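Local coordinates for Low molecular weight protein-tyrosine-phosphatase PtpA (Staphylococcus aureus, PDB 3ROF) that hydrolyses phosphotyrosine on proteins and probably acts as a secreted effector that counteracts host defences during infection, at residues Val7-Val12 and His37-His42; Gly15-Ser20 and Pro54-Thr59; Arg28-Asp33 and Ser142-Ile147. All blocks are in the same frame, centred on the assembly; numbering follows the deposited sequence. Where two conformers were deposited one is given.

Interaction 1. Residues Val7-Val12 and His37-His42. With PO4 (phosphate ion), chain D.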
ATOM      1  N   VAL A   7      -7.322  10.924   7.478  1.00  7.82           N
ATOM      2  CA  VAL A   7      -7.551  10.339   6.189  1.00  7.79           C
ATOM      3  C   VAL A   7      -6.902   8.955   6.166  1.00  7.01           C
ATOM      4  O   VAL A   7      -5.924   8.704   6.877  1.00  9.07           O
ATOM      5  CB  VAL A   7      -7.102  11.206   5.004  1.00 13.20           C
ATOM      6  CG1 VAL A   7      -7.830  12.556   5.016  1.00 21.69           C
ATOM      7  CG2 VAL A   7      -5.671  11.371   5.014  1.00 15.57           C
ATOM      8  N   ASP A   8      -7.486   8.071   5.366  1.00  7.40           N
ATOM      9  CA  ASP A   8      -7.040   6.708   5.292  1.00  7.80           C
ATOM     10  C   ASP A   8      -6.432   6.425   3.935  1.00  8.26           C
ATOM     11  O   ASP A   8      -7.051   6.726   2.906  1.00  9.82           O
ATOM     12  CB  ASP A   8      -8.215   5.777   5.526  1.00 11.24           C
ATOM     13  CG  ASP A   8      -8.770   5.912   6.903  1.00 11.09           C
ATOM     14  OD1 ASP A   8      -8.158   5.376   7.842  1.00 10.71           O
ATOM     15  OD2 ASP A   8      -9.806   6.589   7.058  1.00 20.03           O
ATOM     16  N   VAL A   9      -5.236   5.839   3.940  1.00  6.35           N
ATOM     17  CA  VAL A   9      -4.594   5.370   2.719  1.00  6.67           C
ATOM     18  C   VAL A   9      -4.404   3.878   2.800  1.00  5.56           C
ATOM     19  O   VAL A   9      -3.892   3.381   3.807  1.00  6.63           O
ATOM     20  CB  VAL A   9      -3.217   6.106   2.417  1.00  8.54           C
ATOM     21  CG1 VAL A   9      -2.250   6.064   3.545  1.00 11.71           C
ATOM     22  CG2 VAL A   9      -2.583   5.615   1.149  1.00  9.23           C
ATOM     23  N   ALA A  10      -4.785   3.155   1.752  1.00  5.64           N
ATOM     24  CA  ALA A  10      -4.562   1.700   1.683  1.00  5.15           C
ATOM     25  C   ALA A  10      -3.684   1.373   0.527  1.00  4.51           C
ATOM     26  O   ALA A  10      -3.976   1.762  -0.597  1.00  6.48           O
ATOM     27  CB  ALA A  10      -5.868   0.943   1.525  1.00  6.52           C
ATOM     28  N   PHE A  11      -2.635   0.608   0.784  1.00  4.33           N
ATOM     29  CA  PHE A  11      -1.866  -0.033  -0.280  1.00  3.71           C
ATOM     30  C   PHE A  11      -2.540  -1.353  -0.605  1.00  3.93           C
ATOM     31  O   PHE A  11      -2.940  -2.096   0.298  1.00  4.77           O
ATOM     32  CB  PHE A  11      -0.419  -0.239   0.178  1.00  4.37           C
ATOM     33  CG  PHE A  11       0.303   1.042   0.420  1.00  4.17           C
ATOM     34  CD1 PHE A  11       0.788   1.784  -0.657  1.00  4.57           C
ATOM     35  CD2 PHE A  11       0.467   1.534   1.705  1.00  5.00           C
ATOM     36  CE1 PHE A  11       1.453   2.983  -0.432  1.00  5.84           C
ATOM     37  CE2 PHE A  11       1.152   2.705   1.922  1.00  5.52           C
ATOM     38  CZ  PHE A  11       1.632   3.444   0.872  1.00  5.90           C
ATOM     39  N   VAL A  12      -2.581  -1.694  -1.896  1.00  4.36           N
ATOM     40  CA  VAL A  12      -3.302  -2.905  -2.329  1.00  4.14           C
ATOM     41  C   VAL A  12      -2.477  -3.663  -3.337  1.00  4.52           C
ATOM     42  O   VAL A  12      -1.973  -3.106  -4.328  1.00  5.11           O
ATOM     43  CB  VAL A  12      -4.673  -2.581  -2.955  1.00  4.84           C
ATOM     44  CG1 VAL A  12      -5.397  -3.846  -3.334  1.00  6.53           C
ATOM     45  CG2 VAL A  12      -5.527  -1.764  -1.986  1.00  6.37           C
ATOM     46  N   HIS A  37       0.486  13.327  11.603  1.00 11.22           N
ATOM     47  CA  HIS A  37      -0.431  12.535  12.435  1.00 11.13           C
ATOM     48  C   HIS A  37      -1.831  12.182  11.917  1.00 11.32           C
ATOM     49  O   HIS A  37      -2.535  11.405  12.543  1.00 15.51           O
ATOM     50  CB  HIS A  37      -0.548  13.190  13.813  1.00 18.10           C
ATOM     51  CG  HIS A  37       0.769  13.312  14.504  1.00 19.14           C
ATOM     52  ND1 HIS A  37       1.375  12.246  15.134  1.00 29.18           N
ATOM     53  CD2 HIS A  37       1.633  14.348  14.601  1.00 20.90           C
ATOM     54  CE1 HIS A  37       2.542  12.636  15.622  1.00 32.62           C
ATOM     55  NE2 HIS A  37       2.719  13.906  15.315  1.00 30.28           N
ATOM     56  N   ASP A  38      -2.252  12.778  10.825  1.00 10.52           N
ATOM     57  CA  ASP A  38      -3.634  12.597  10.401  1.00  9.40           C
ATOM     58  C   ASP A  38      -3.775  11.689   9.216  1.00  7.78           C
ATOM     59  O   ASP A  38      -4.796  11.750   8.541  1.00  9.72           O
ATOM     60  CB  ASP A  38      -4.285  13.936  10.141  1.00 12.20           C
ATOM     61  CG  ASP A  38      -4.346  14.764  11.382  1.00 15.81           C
ATOM     62  OD1 ASP A  38      -4.845  14.260  12.409  1.00 17.62           O
ATOM     63  OD2 ASP A  38      -3.846  15.910  11.355  1.00 17.43           O
ATOM     64  N   ILE A  39      -2.762  10.872   8.940  1.00  7.87           N
ATOM     65  CA  ILE A  39      -2.864   9.857   7.891  1.00  7.97           C
ATOM     66  C   ILE A  39      -2.729   8.473   8.527  1.00  7.07           C
ATOM     67  O   ILE A  39      -1.706   8.164   9.153  1.00  8.04           O
ATOM     68  CB  ILE A  39      -1.804  10.043   6.799  1.00  7.47           C
ATOM     69  CG1 ILE A  39      -1.967  11.401   6.112  1.00  9.47           C
ATOM     70  CG2 ILE A  39      -1.897   8.932   5.775  1.00  7.46           C
ATOM     71  CD1 ILE A  39      -0.823  11.758   5.169  1.00  8.96           C
ATOM     72  N   LYS A  40      -3.765   7.654   8.356  1.00  6.80           N
ATOM     73  CA  LYS A  40      -3.774   6.271   8.841  1.00  6.18           C
ATOM     74  C   LYS A  40      -3.561   5.326   7.674  1.00  5.53           C
ATOM     75  O   LYS A  40      -4.143   5.540   6.611  1.00  6.64           O
ATOM     76  CB  LYS A  40      -5.103   5.956   9.508  1.00  8.16           C
ATOM     77  CG  LYS A  40      -5.127   4.606  10.172  1.00 16.37           C
ATOM     78  CD  LYS A  40      -6.415   4.334  10.946  1.00 22.19           C
ATOM     79  CE  LYS A  40      -6.400   2.930  11.544  1.00 35.07           C
ATOM     80  NZ  LYS A  40      -7.680   2.582  12.232  1.00 52.05           N
ATOM     81  N   VAL A  41      -2.662   4.357   7.836  1.00  5.56           N
ATOM     82  CA  VAL A  41      -2.270   3.483   6.749  1.00  5.00           C
ATOM     83  C   VAL A  41      -2.869   2.095   6.934  1.00  5.52           C
ATOM     84  O   VAL A  41      -2.973   1.589   8.074  1.00  6.24           O
ATOM     85  CB  VAL A  41      -0.742   3.406   6.653  1.00  5.31           C
ATOM     86  CG1 VAL A  41      -0.327   2.817   5.317  1.00  6.18           C
ATOM     87  CG2 VAL A  41      -0.090   4.779   6.811  1.00  6.10           C
ATOM     88  N   HIS A  42      -3.243   1.495   5.803  1.00  4.81           N
ATOM     89  CA  HIS A  42      -3.855   0.170   5.750  1.00  4.93           C
ATOM     90  C   HIS A  42      -3.265  -0.604   4.586  1.00  4.49           C
ATOM     91  O   HIS A  42      -2.636  -0.020   3.698  1.00  4.76           O
ATOM     92  CB  HIS A  42      -5.353   0.308   5.483  1.00  6.30           C
ATOM     93  CG  HIS A  42      -6.058   1.240   6.403  1.00  6.53           C
ATOM     94  ND1 HIS A  42      -6.842   0.823   7.462  1.00 10.32           N
ATOM     95  CD2 HIS A  42      -6.153   2.581   6.381  1.00  7.30           C
ATOM     96  CE1 HIS A  42      -7.372   1.877   8.060  1.00 10.33           C
ATOM     97  NE2 HIS A  42      -6.982   2.952   7.412  1.00  9.09           N
TER
HETATM   98  P   PO4 D 202      -7.997  -2.157   9.109  1.00 14.31           P
HETATM   99  O1  PO4 D 202      -7.908  -1.180  10.256  1.00 23.60           O
HETATM  100  O2  PO4 D 202      -9.430  -2.290   8.698  1.00 26.09           O
HETATM  101  O3  PO4 D 202      -7.298  -1.690   7.844  1.00 10.89           O
HETATM  102  O4  PO4 D 202      -7.516  -3.538   9.485  1.00 17.23           O

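Interaction 2. Residues Gly15-Ser20 and Pro54-Thr59. With PO4 (phosphate ion), chain C.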
ATOM      1  N   GLY A  15      -1.739 -10.570  -2.863  1.00  5.04           N
ATOM      2  CA  GLY A  15      -1.760 -11.437  -1.706  1.00  5.60           C
ATOM      3  C   GLY A  15      -1.833 -10.757  -0.347  1.00  4.97           C
ATOM      4  O   GLY A  15      -2.123 -11.403   0.665  1.00  5.51           O
ATOM      5  N   ASN A  16      -1.519  -9.460  -0.316  1.00  4.71           N
ATOM      6  CA  ASN A  16      -1.343  -8.750   0.943  1.00  4.96           C
ATOM      7  C   ASN A  16      -0.339  -9.490   1.856  1.00  4.03           C
ATOM      8  O   ASN A  16      -0.528  -9.511   3.067  1.00  5.05           O
ATOM      9  CB  ASN A  16      -2.665  -8.479   1.675  1.00  5.22           C
ATOM     10  CG  ASN A  16      -2.561  -7.468   2.809  1.00  5.30           C
ATOM     11  OD1 ASN A  16      -3.275  -7.600   3.806  1.00  4.92           O
ATOM     12  ND2 ASN A  16      -1.730  -6.426   2.668  1.00  4.77           N
ATOM     13  N   ILE A  17       0.722 -10.024   1.247  1.00  3.98           N
ATOM     14  CA  ILE A  17       1.827 -10.598   1.987  1.00  4.61           C
ATOM     15  C   ILE A  17       3.173 -10.005   1.613  1.00  4.15           C
ATOM     16  O   ILE A  17       4.065 -10.017   2.465  1.00  4.55           O
ATOM     17  CB  ILE A  17       1.833 -12.159   1.931  1.00  5.17           C
ATOM     18  CG1 ILE A  17       1.775 -12.681   0.485  1.00  8.26           C
ATOM     19  CG2 ILE A  17       0.724 -12.720   2.771  1.00  6.09           C
ATOM     20  CD1 ILE A  17       2.159 -14.132   0.367  1.00 12.24           C
ATOM     21  N   CYS A  18       3.344  -9.501   0.392  1.00  3.81           N
ATOM     22  CA  CYS A  18       4.677  -9.020  -0.003  1.00  4.04           C
ATOM     23  C   CYS A  18       4.663  -7.508  -0.157  1.00  4.22           C
ATOM     24  O   CYS A  18       5.253  -6.779   0.675  1.00  4.79           O
ATOM     25  CB  CYS A  18       5.166  -9.672  -1.291  1.00  5.11           C
ATOM     26  SG  CYS A  18       5.340 -11.480  -1.179  1.00  5.28           S
ATOM     27  N   ARG A  19       4.053  -7.001  -1.207  1.00  3.90           N
ATOM     28  CA  ARG A  19       4.207  -5.583  -1.578  1.00  4.34           C
ATOM     29  C   ARG A  19       3.466  -4.612  -0.690  1.00  4.17           C
ATOM     30  O   ARG A  19       4.049  -3.675  -0.147  1.00  3.99           O
ATOM     31  CB  ARG A  19       3.799  -5.362  -3.036  1.00  4.16           C
ATOM     32  CG  ARG A  19       4.746  -6.010  -4.024  1.00  5.05           C
ATOM     33  CD  ARG A  19       4.190  -6.128  -5.446  1.00  4.63           C
ATOM     34  NE  ARG A  19       3.113  -7.083  -5.470  1.00  4.44           N
ATOM     35  CZ  ARG A  19       2.309  -7.290  -6.492  1.00  5.38           C
ATOM     36  NH1 ARG A  19       2.517  -6.629  -7.625  1.00  6.25           N
ATOM     37  NH2 ARG A  19       1.305  -8.161  -6.397  1.00  6.29           N
ATOM     38  N   SER A  20       2.152  -4.789  -0.544  1.00  3.71           N
ATOM     39  CA  SER A  20       1.410  -3.802   0.218  1.00  3.77           C
ATOM     40  C   SER A  20       1.759  -3.804   1.707  1.00  4.22           C
ATOM     41  O   SER A  20       1.747  -2.732   2.292  1.00  3.83           O
ATOM     42  CB  SER A  20      -0.097  -3.872  -0.039  1.00  4.30           C
ATOM     43  OG  SER A  20      -0.699  -5.092   0.374  1.00  4.59           O
ATOM     44  N   PRO A  54       0.919 -13.292   8.703  1.00  6.12           N
ATOM     45  CA  PRO A  54       1.944 -12.248   8.691  1.00  6.00           C
ATOM     46  C   PRO A  54       2.507 -12.071   7.287  1.00  6.00           C
ATOM     47  O   PRO A  54       2.267 -12.877   6.388  1.00  6.28           O
ATOM     48  CB  PRO A  54       2.990 -12.774   9.679  1.00  7.11           C
ATOM     49  CG  PRO A  54       2.825 -14.283   9.589  1.00  9.45           C
ATOM     50  CD  PRO A  54       1.379 -14.547   9.321  1.00  8.64           C
ATOM     51  N   PRO A  55       3.301 -11.009   7.102  1.00  5.69           N
ATOM     52  CA  PRO A  55       3.897 -10.800   5.782  1.00  5.50           C
ATOM     53  C   PRO A  55       4.829 -11.953   5.407  1.00  5.10           C
ATOM     54  O   PRO A  55       5.354 -12.704   6.226  1.00  6.75           O
ATOM     55  CB  PRO A  55       4.667  -9.470   5.957  1.00  5.72           C
ATOM     56  CG  PRO A  55       3.961  -8.767   7.087  1.00  7.11           C
ATOM     57  CD  PRO A  55       3.602  -9.905   8.025  1.00  6.29           C
ATOM     58  N   HIS A  56       5.093 -12.057   4.120  1.00  5.64           N
ATOM     59  CA  HIS A  56       6.073 -12.979   3.561  1.00  5.63           C
ATOM     60  C   HIS A  56       7.403 -12.769   4.248  1.00  4.87           C
ATOM     61  O   HIS A  56       7.792 -11.648   4.585  1.00  5.32           O
ATOM     62  CB  HIS A  56       6.168 -12.719   2.073  1.00  5.62           C
ATOM     63  CG  HIS A  56       6.931 -13.727   1.280  1.00  6.35           C
ATOM     64  ND1 HIS A  56       8.296 -13.870   1.322  1.00  6.58           N
ATOM     65  CD2 HIS A  56       6.496 -14.613   0.348  1.00  9.53           C
ATOM     66  CE1 HIS A  56       8.669 -14.810   0.477  1.00  7.12           C
ATOM     67  NE2 HIS A  56       7.599 -15.288  -0.120  1.00  9.75           N
ATOM     68  N   GLU A  57       8.145 -13.852   4.408  1.00  5.36           N
ATOM     69  CA  GLU A  57       9.496 -13.800   4.941  1.00  5.81           C
ATOM     70  C   GLU A  57      10.330 -12.718   4.295  1.00  5.60           C
ATOM     71  O   GLU A  57      11.078 -12.021   4.999  1.00  6.34           O
ATOM     72  CB  GLU A  57      10.166 -15.179   4.777  1.00  7.58           C
ATOM     73  CG  GLU A  57      11.632 -15.201   5.033  1.00  9.45           C
ATOM     74  CD  GLU A  57      12.252 -16.584   4.976  1.00 12.44           C
ATOM     75  OE1 GLU A  57      11.596 -17.572   5.375  1.00 16.16           O
ATOM     76  OE2 GLU A  57      13.426 -16.659   4.577  1.00 22.02           O
ATOM     77  N   GLY A  58      10.284 -12.577   2.980  1.00  5.36           N
ATOM     78  CA  GLY A  58      11.120 -11.567   2.325  1.00  5.84           C
ATOM     79  C   GLY A  58      10.800 -10.144   2.747  1.00  4.83           C
ATOM     80  O   GLY A  58      11.702  -9.303   2.829  1.00  6.53           O
ATOM     81  N   THR A  59       9.508  -9.859   2.981  1.00  4.91           N
ATOM     82  CA  THR A  59       9.105  -8.535   3.444  1.00  4.82           C
ATOM     83  C   THR A  59       9.503  -8.355   4.899  1.00  5.74           C
ATOM     84  O   THR A  59      10.042  -7.315   5.273  1.00  5.48           O
ATOM     85  CB  THR A  59       7.620  -8.301   3.215  1.00  4.98           C
ATOM     86  OG1 THR A  59       7.458  -8.130   1.801  1.00  5.52           O
ATOM     87  CG2 THR A  59       7.115  -7.097   3.973  1.00  5.80           C
TER
HETATM   88  P   PO4 C 201       1.870  -9.708  -3.035  1.00  5.14           P
HETATM   89  O1  PO4 C 201       2.783  -8.515  -3.135  1.00  5.18           O
HETATM   90  O2  PO4 C 201       0.719  -9.637  -4.013  1.00  5.53           O
HETATM   91  O3  PO4 C 201       2.724 -10.978  -3.349  1.00  5.26           O
HETATM   92  O4  PO4 C 201       1.394  -9.928  -1.619  1.00  6.16           O

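Interaction 3. Residues Arg28-Asp33 and Ser142-Ile147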
ATOM      1  N   ARG A  28       3.926   4.034   7.317  1.00  4.50           N
ATOM      2  CA  ARG A  28       3.615   4.344   8.712  1.00  4.77           C
ATOM      3  C   ARG A  28       4.832   4.914   9.437  1.00  4.93           C
ATOM      4  O   ARG A  28       4.729   5.914  10.170  1.00  6.03           O
ATOM      5  CB  ARG A  28       3.111   3.090   9.427  1.00  5.31           C
ATOM      6  CG  ARG A  28       2.845   3.320  10.905  1.00  7.70           C
ATOM      7  CD  ARG A  28       2.217   2.083  11.571  1.00  9.08           C
ATOM      8  NE  ARG A  28       0.892   1.848  11.013  1.00  8.35           N
ATOM      9  CZ  ARG A  28       0.533   0.812  10.261  1.00  7.23           C
ATOM     10  NH1 ARG A  28       1.326  -0.224  10.096  1.00  7.29           N
ATOM     11  NH2 ARG A  28      -0.651   0.827   9.686  1.00  9.78           N
ATOM     12  N   GLN A  29       5.994   4.296   9.258  1.00  5.53           N
ATOM     13  CA  GLN A  29       7.178   4.785   9.927  1.00  5.54           C
ATOM     14  C   GLN A  29       7.585   6.155   9.394  1.00  5.40           C
ATOM     15  O   GLN A  29       8.036   7.003  10.156  1.00  6.36           O
ATOM     16  CB  GLN A  29       8.317   3.773   9.787  1.00  6.80           C
ATOM     17  CG  GLN A  29       9.556   4.210  10.546  1.00 10.09           C
ATOM     18  CD  GLN A  29       9.333   4.224  12.066  1.00 12.02           C
ATOM     19  OE1 GLN A  29       8.729   3.322  12.655  1.00 14.15           O
ATOM     20  NE2 GLN A  29       9.859   5.259  12.710  1.00 19.78           N
ATOM     21  N   ARG A  30       7.447   6.365   8.081  1.00  5.31           N
ATOM     22  CA  ARG A  30       7.847   7.621   7.487  1.00  4.82           C
ATOM     23  C   ARG A  30       6.978   8.756   8.052  1.00  4.92           C
ATOM     24  O   ARG A  30       7.510   9.848   8.331  1.00  5.81           O
ATOM     25  CB  ARG A  30       7.761   7.549   5.953  1.00  5.09           C
ATOM     26  CG  ARG A  30       8.328   8.799   5.301  1.00  5.31           C
ATOM     27  CD  ARG A  30       9.759   9.008   5.717  1.00  5.77           C
ATOM     28  NE  ARG A  30      10.429  10.030   4.927  1.00  6.90           N
ATOM     29  CZ  ARG A  30      11.722  10.269   5.059  1.00  6.63           C
ATOM     30  NH1 ARG A  30      12.410   9.643   5.997  1.00  8.19           N
ATOM     31  NH2 ARG A  30      12.306  11.144   4.259  1.00  7.42           N
ATOM     32  N   LEU A  31       5.675   8.524   8.150  1.00  4.99           N
ATOM     33  CA  LEU A  31       4.807   9.540   8.704  1.00  5.67           C
ATOM     34  C   LEU A  31       5.192   9.870  10.140  1.00  6.25           C
ATOM     35  O   LEU A  31       5.188  11.030  10.554  1.00  8.00           O
ATOM     36  CB  LEU A  31       3.373   9.044   8.672  1.00  6.15           C
ATOM     37  CG  LEU A  31       2.760   8.945   7.281  1.00  4.86           C
ATOM     38  CD1 LEU A  31       1.549   8.027   7.214  1.00  5.45           C
ATOM     39  CD2 LEU A  31       2.407  10.334   6.722  1.00  6.12           C
ATOM     40  N   LYS A  32       5.532   8.848  10.923  1.00  6.78           N
ATOM     41  CA  LYS A  32       5.989   9.060  12.283  0.56  8.38           C
ATOM     42  C   LYS A  32       7.249   9.936  12.296  1.00  7.32           C
ATOM     43  O   LYS A  32       7.357  10.917  13.040  1.00  9.28           O
ATOM     44  CB  LYS A  32       6.248   7.710  12.937  0.56  8.67           C
ATOM     45  CG  LYS A  32       6.632   7.786  14.370  0.56 12.10           C
ATOM     46  CD  LYS A  32       6.899   6.404  14.958  0.56 23.09           C
ATOM     47  CE  LYS A  32       7.268   6.509  16.441  0.56 36.01           C
ATOM     48  NZ  LYS A  32       7.498   5.172  17.058  0.56 48.57           N
ATOM     49  N   ASP A  33       8.206   9.586  11.454  1.00  7.07           N
ATOM     50  CA  ASP A  33       9.482  10.298  11.388  1.00  8.70           C
ATOM     51  C   ASP A  33       9.329  11.745  10.890  1.00  7.76           C
ATOM     52  O   ASP A  33      10.146  12.606  11.253  1.00  9.37           O
ATOM     53  CB  ASP A  33      10.491   9.539  10.511  1.00  9.14           C
ATOM     54  CG  ASP A  33      10.960   8.242  11.151  1.00  9.60           C
ATOM     55  OD1 ASP A  33      10.736   8.052  12.367  1.00 11.93           O
ATOM     56  OD2 ASP A  33      11.544   7.387  10.440  1.00 12.08           O
ATOM     57  N   SER A 142       8.829   6.519  -4.015  1.00  5.39           N
ATOM     58  CA  SER A 142       7.484   7.110  -4.034  1.00  5.49           C
ATOM     59  C   SER A 142       7.012   7.719  -2.726  1.00  5.03           C
ATOM     60  O   SER A 142       6.081   8.521  -2.752  1.00  5.11           O
ATOM     61  CB  SER A 142       6.454   6.049  -4.415  1.00  6.43           C
ATOM     62  OG  SER A 142       6.596   5.655  -5.746  1.00 17.25           O
ATOM     63  N   CYS A 143       7.617   7.321  -1.601  1.00  5.59           N
ATOM     64  CA  CYS A 143       6.956   7.492  -0.326  1.00  4.92           C
ATOM     65  C   CYS A 143       6.774   8.968   0.045  1.00  4.81           C
ATOM     66  O   CYS A 143       5.650   9.365   0.379  1.00  5.24           O
ATOM     67  CB  CYS A 143       7.749   6.738   0.745  1.00  5.96           C
ATOM     68  SG  CYS A 143       6.918   6.670   2.348  1.00  6.80           S
ATOM     69  N   ASP A 144       7.838   9.752   0.018  1.00  5.06           N
ATOM     70  CA  ASP A 144       7.658  11.163   0.409  1.00  4.90           C
ATOM     71  C   ASP A 144       6.768  11.912  -0.583  1.00  4.84           C
ATOM     72  O   ASP A 144       6.015  12.797  -0.164  1.00  5.38           O
ATOM     73  CB  ASP A 144       8.977  11.858   0.545  1.00  5.36           C
ATOM     74  CG  ASP A 144       9.690  11.489   1.828  1.00  6.08           C
ATOM     75  OD1 ASP A 144       9.029  11.332   2.849  1.00  6.02           O
ATOM     76  OD2 ASP A 144      10.952  11.489   1.827  1.00 11.91           O
ATOM     77  N   ASN A 145       6.821  11.602  -1.877  1.00  5.15           N
ATOM     78  CA  ASN A 145       5.959  12.267  -2.847  1.00  6.17           C
ATOM     79  C   ASN A 145       4.493  11.940  -2.596  1.00  5.32           C
ATOM     80  O   ASN A 145       3.620  12.817  -2.707  1.00  5.36           O
ATOM     81  CB  ASN A 145       6.347  11.837  -4.254  1.00  4.96           C
ATOM     82  CG  ASN A 145       7.656  12.395  -4.698  1.00  5.92           C
ATOM     83  OD1 ASN A 145       8.116  13.420  -4.204  1.00  6.65           O
ATOM     84  ND2 ASN A 145       8.296  11.709  -5.625  1.00  7.18           N
ATOM     85  N   LEU A 146       4.197  10.692  -2.241  1.00  4.47           N
ATOM     86  CA  LEU A 146       2.856  10.285  -1.900  1.00  4.95           C
ATOM     87  C   LEU A 146       2.352  11.017  -0.639  1.00  5.20           C
ATOM     88  O   LEU A 146       1.222  11.507  -0.585  1.00  5.20           O
ATOM     89  CB  LEU A 146       2.804   8.757  -1.722  1.00  4.87           C
ATOM     90  CG  LEU A 146       1.469   8.215  -1.209  1.00  5.15           C
ATOM     91  CD1 LEU A 146       0.314   8.522  -2.195  1.00  6.36           C
ATOM     92  CD2 LEU A 146       1.596   6.699  -1.000  1.00  6.97           C
ATOM     93  N   ILE A 147       3.184  11.034   0.390  1.00  4.36           N
ATOM     94  CA  ILE A 147       2.830  11.771   1.592  1.00  5.06           C
ATOM     95  C   ILE A 147       2.528  13.219   1.259  1.00  4.71           C
ATOM     96  O   ILE A 147       1.522  13.788   1.708  1.00  5.43           O
ATOM     97  CB  ILE A 147       3.957  11.674   2.653  1.00  4.97           C
ATOM     98  CG1 ILE A 147       4.061  10.227   3.179  1.00  5.23           C
ATOM     99  CG2 ILE A 147       3.696  12.656   3.787  1.00  5.69           C
ATOM    100  CD1 ILE A 147       5.250   9.977   4.079  1.00  6.22           C
TER

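Interaction 1. Residues Val7-Val12 and His37-His42
Val7 to Ala10 pair residue for residue with Ile39 to His42 as neighbouring parallel strands, the two strands of a beta-alpha-beta unit whose crossover is helix 19-33. Backbone bonds alternate between them: Lys40 N donates to Val7 O, Val9 N to Lys40 O, and His42 N to Val9 O. The strands twist by 25°.

Val7, Val9, Ile39 and Val41 occupy one face; Val9 CG1 meets Ile39 CG2 at 3.7 Å, and Val41 CG1 touches the edge of the Phe11 ring.

On the face that carries Asp8, Ala10, Lys40 and His42, the imidazole links a carboxylate to a bound phosphate. His42 CB packs 4.0 Å from Ala10 CB. With CG anti to the carbonyl carbon (chi1 -52°), the ring turns back along the strands, and its edge atom His42 CD2 comes 3.5 Å from Val9 O. His42 NE2 donates to Asp8 OD1 at 2.7 Å, nearly in the ring plane but on the anti side of the oxygen and tilted out of the carboxylate plane, with ring and carboxylate turned 55° apart. Both ring nitrogens donate to anionic oxygens, which probably favours the doubly protonated, cationic imidazolium: at the remaining nitrogen, His42 ND1 donates to phosphate O3 at 2.6 Å.

Interaction 2. Residues Gly15-Ser20 and Pro54-Thr59
Ile17 and Cys18, in the phosphate-binding loop of the low molecular weight tyrosine phosphatase fold, present their carbonyls to the start of helix 57-65. Two hydrogen bonds carry the polar part of the contact. His56 N donates to Ile17 O at 2.8 Å, and the hydroxyl of Thr59 donates through OG1 to Cys18 O at 2.8 Å. These bonds tie the outer side of the loop while its N-H groups turn inward to the anion. His56 is also the N-cap residue: with CG anti to the backbone N (chi1 -169°), its ring curls back to its own helix, ND1 accepting from Gly58 N in the ring plane.

Nonpolar contact is slighter. Cys18 SG lies 3.6 Å from His56 CB and stands oblique to the imidazole, 4.2 Å from the His56 ring centroid, whereas Ile17 CD1 approaches the ring at its edge.

A phosphate ion, probably from the crystallisation liquor, fills the loop, consistent with the place of a substrate phosphate. Gly15 N reaches O2, Ile17 N and Cys18 N share O4, and Arg19 N reaches O1. Bent at chi3, the Arg19 side chain also meets the ion side-on, NE to O1 at 2.8 Å and NH2 to O2 at 2.9 Å. Arg19 is probably an active-site residue, as in relatives, and its NH1 is held by a salt bridge to Asp91.

The loop leads from strand 7-13 into helix 19-33; Pro21 and Met22 of that helix touch Pro55 and Thr59, while Phe132 of helix 132-153 packs against Cys18, His56 and Thr59.

Interaction 3. Residues Arg28-Asp33 and Ser142-Ile147
Arg30 and Asp144 join two helices that cross at -64°, their local axes 10.6 Å apart, on one side of the parallel sheet. The charged part is a side-on, two-pronged salt bridge. Arg30 NE donates to Asp144 OD1 at 2.8 Å with an N-H...O angle of 170°, and Arg30 NH2 donates to Asp144 OD2, also at 2.8 Å but less straight at 146°. Both oxygens are met on their syn sides. OD1 lies in the guanidinium plane, while OD2 is tilted from it, in keeping with the moderate twist between the two flat groups. The arginine chain leaves its helix with CG anti to the backbone N and bends at chi2, which brings NE alongside the carboxylate.

Apolar contacts lie beneath this bridge. Ile147 CD1 is the meeting point, 3.5 Å from Arg30 CG and 3.9 Å from Leu31 CD2; the Ile147 side chain crosses the arginine stem at about a right angle and slides past the leucine in the opposite direction. Cys143 SG rests 3.8 Å from Arg30 CB, so sulfur and isoleucine both pack against the aliphatic base of the arginine from the side of helix 132-153. Met27, earlier in helix 19-33, extends this packing to Cys143, Leu146 and Ile147, and Leu31 continues it to Ile39 and Val41 of the sheet.

Asp144 OD1 has a second cationic partner in Arg34 NH1. Two arginines on one carboxylate would probably stabilise its ionised form, while the paired nitrogens of Arg30 restrict rotation of both groups at the partly exposed margin of an otherwise buried helix interface.

Helix 19-33 ties the three together: it connects the strands of interaction 1, starts in interaction 2 and ends in interaction 3. Interactions 1 and 3 are both largely buried and touch directly, with Leu31 CD1 against Val41 CG2 and Leu146 CD2 against Phe11 CZ, so sheet and helices share one hydrophobic layer. Interaction 2 is only partly buried and lies about 19 Å, centre to centre, from interaction 3; Ser20 CB packs on Phe11 O to join it to interaction 1. Backbone pairing dominates between the strands, inward-facing amides and a guanidinium characterise the active-site loop, and side-chain packing edged by charge joins the helices.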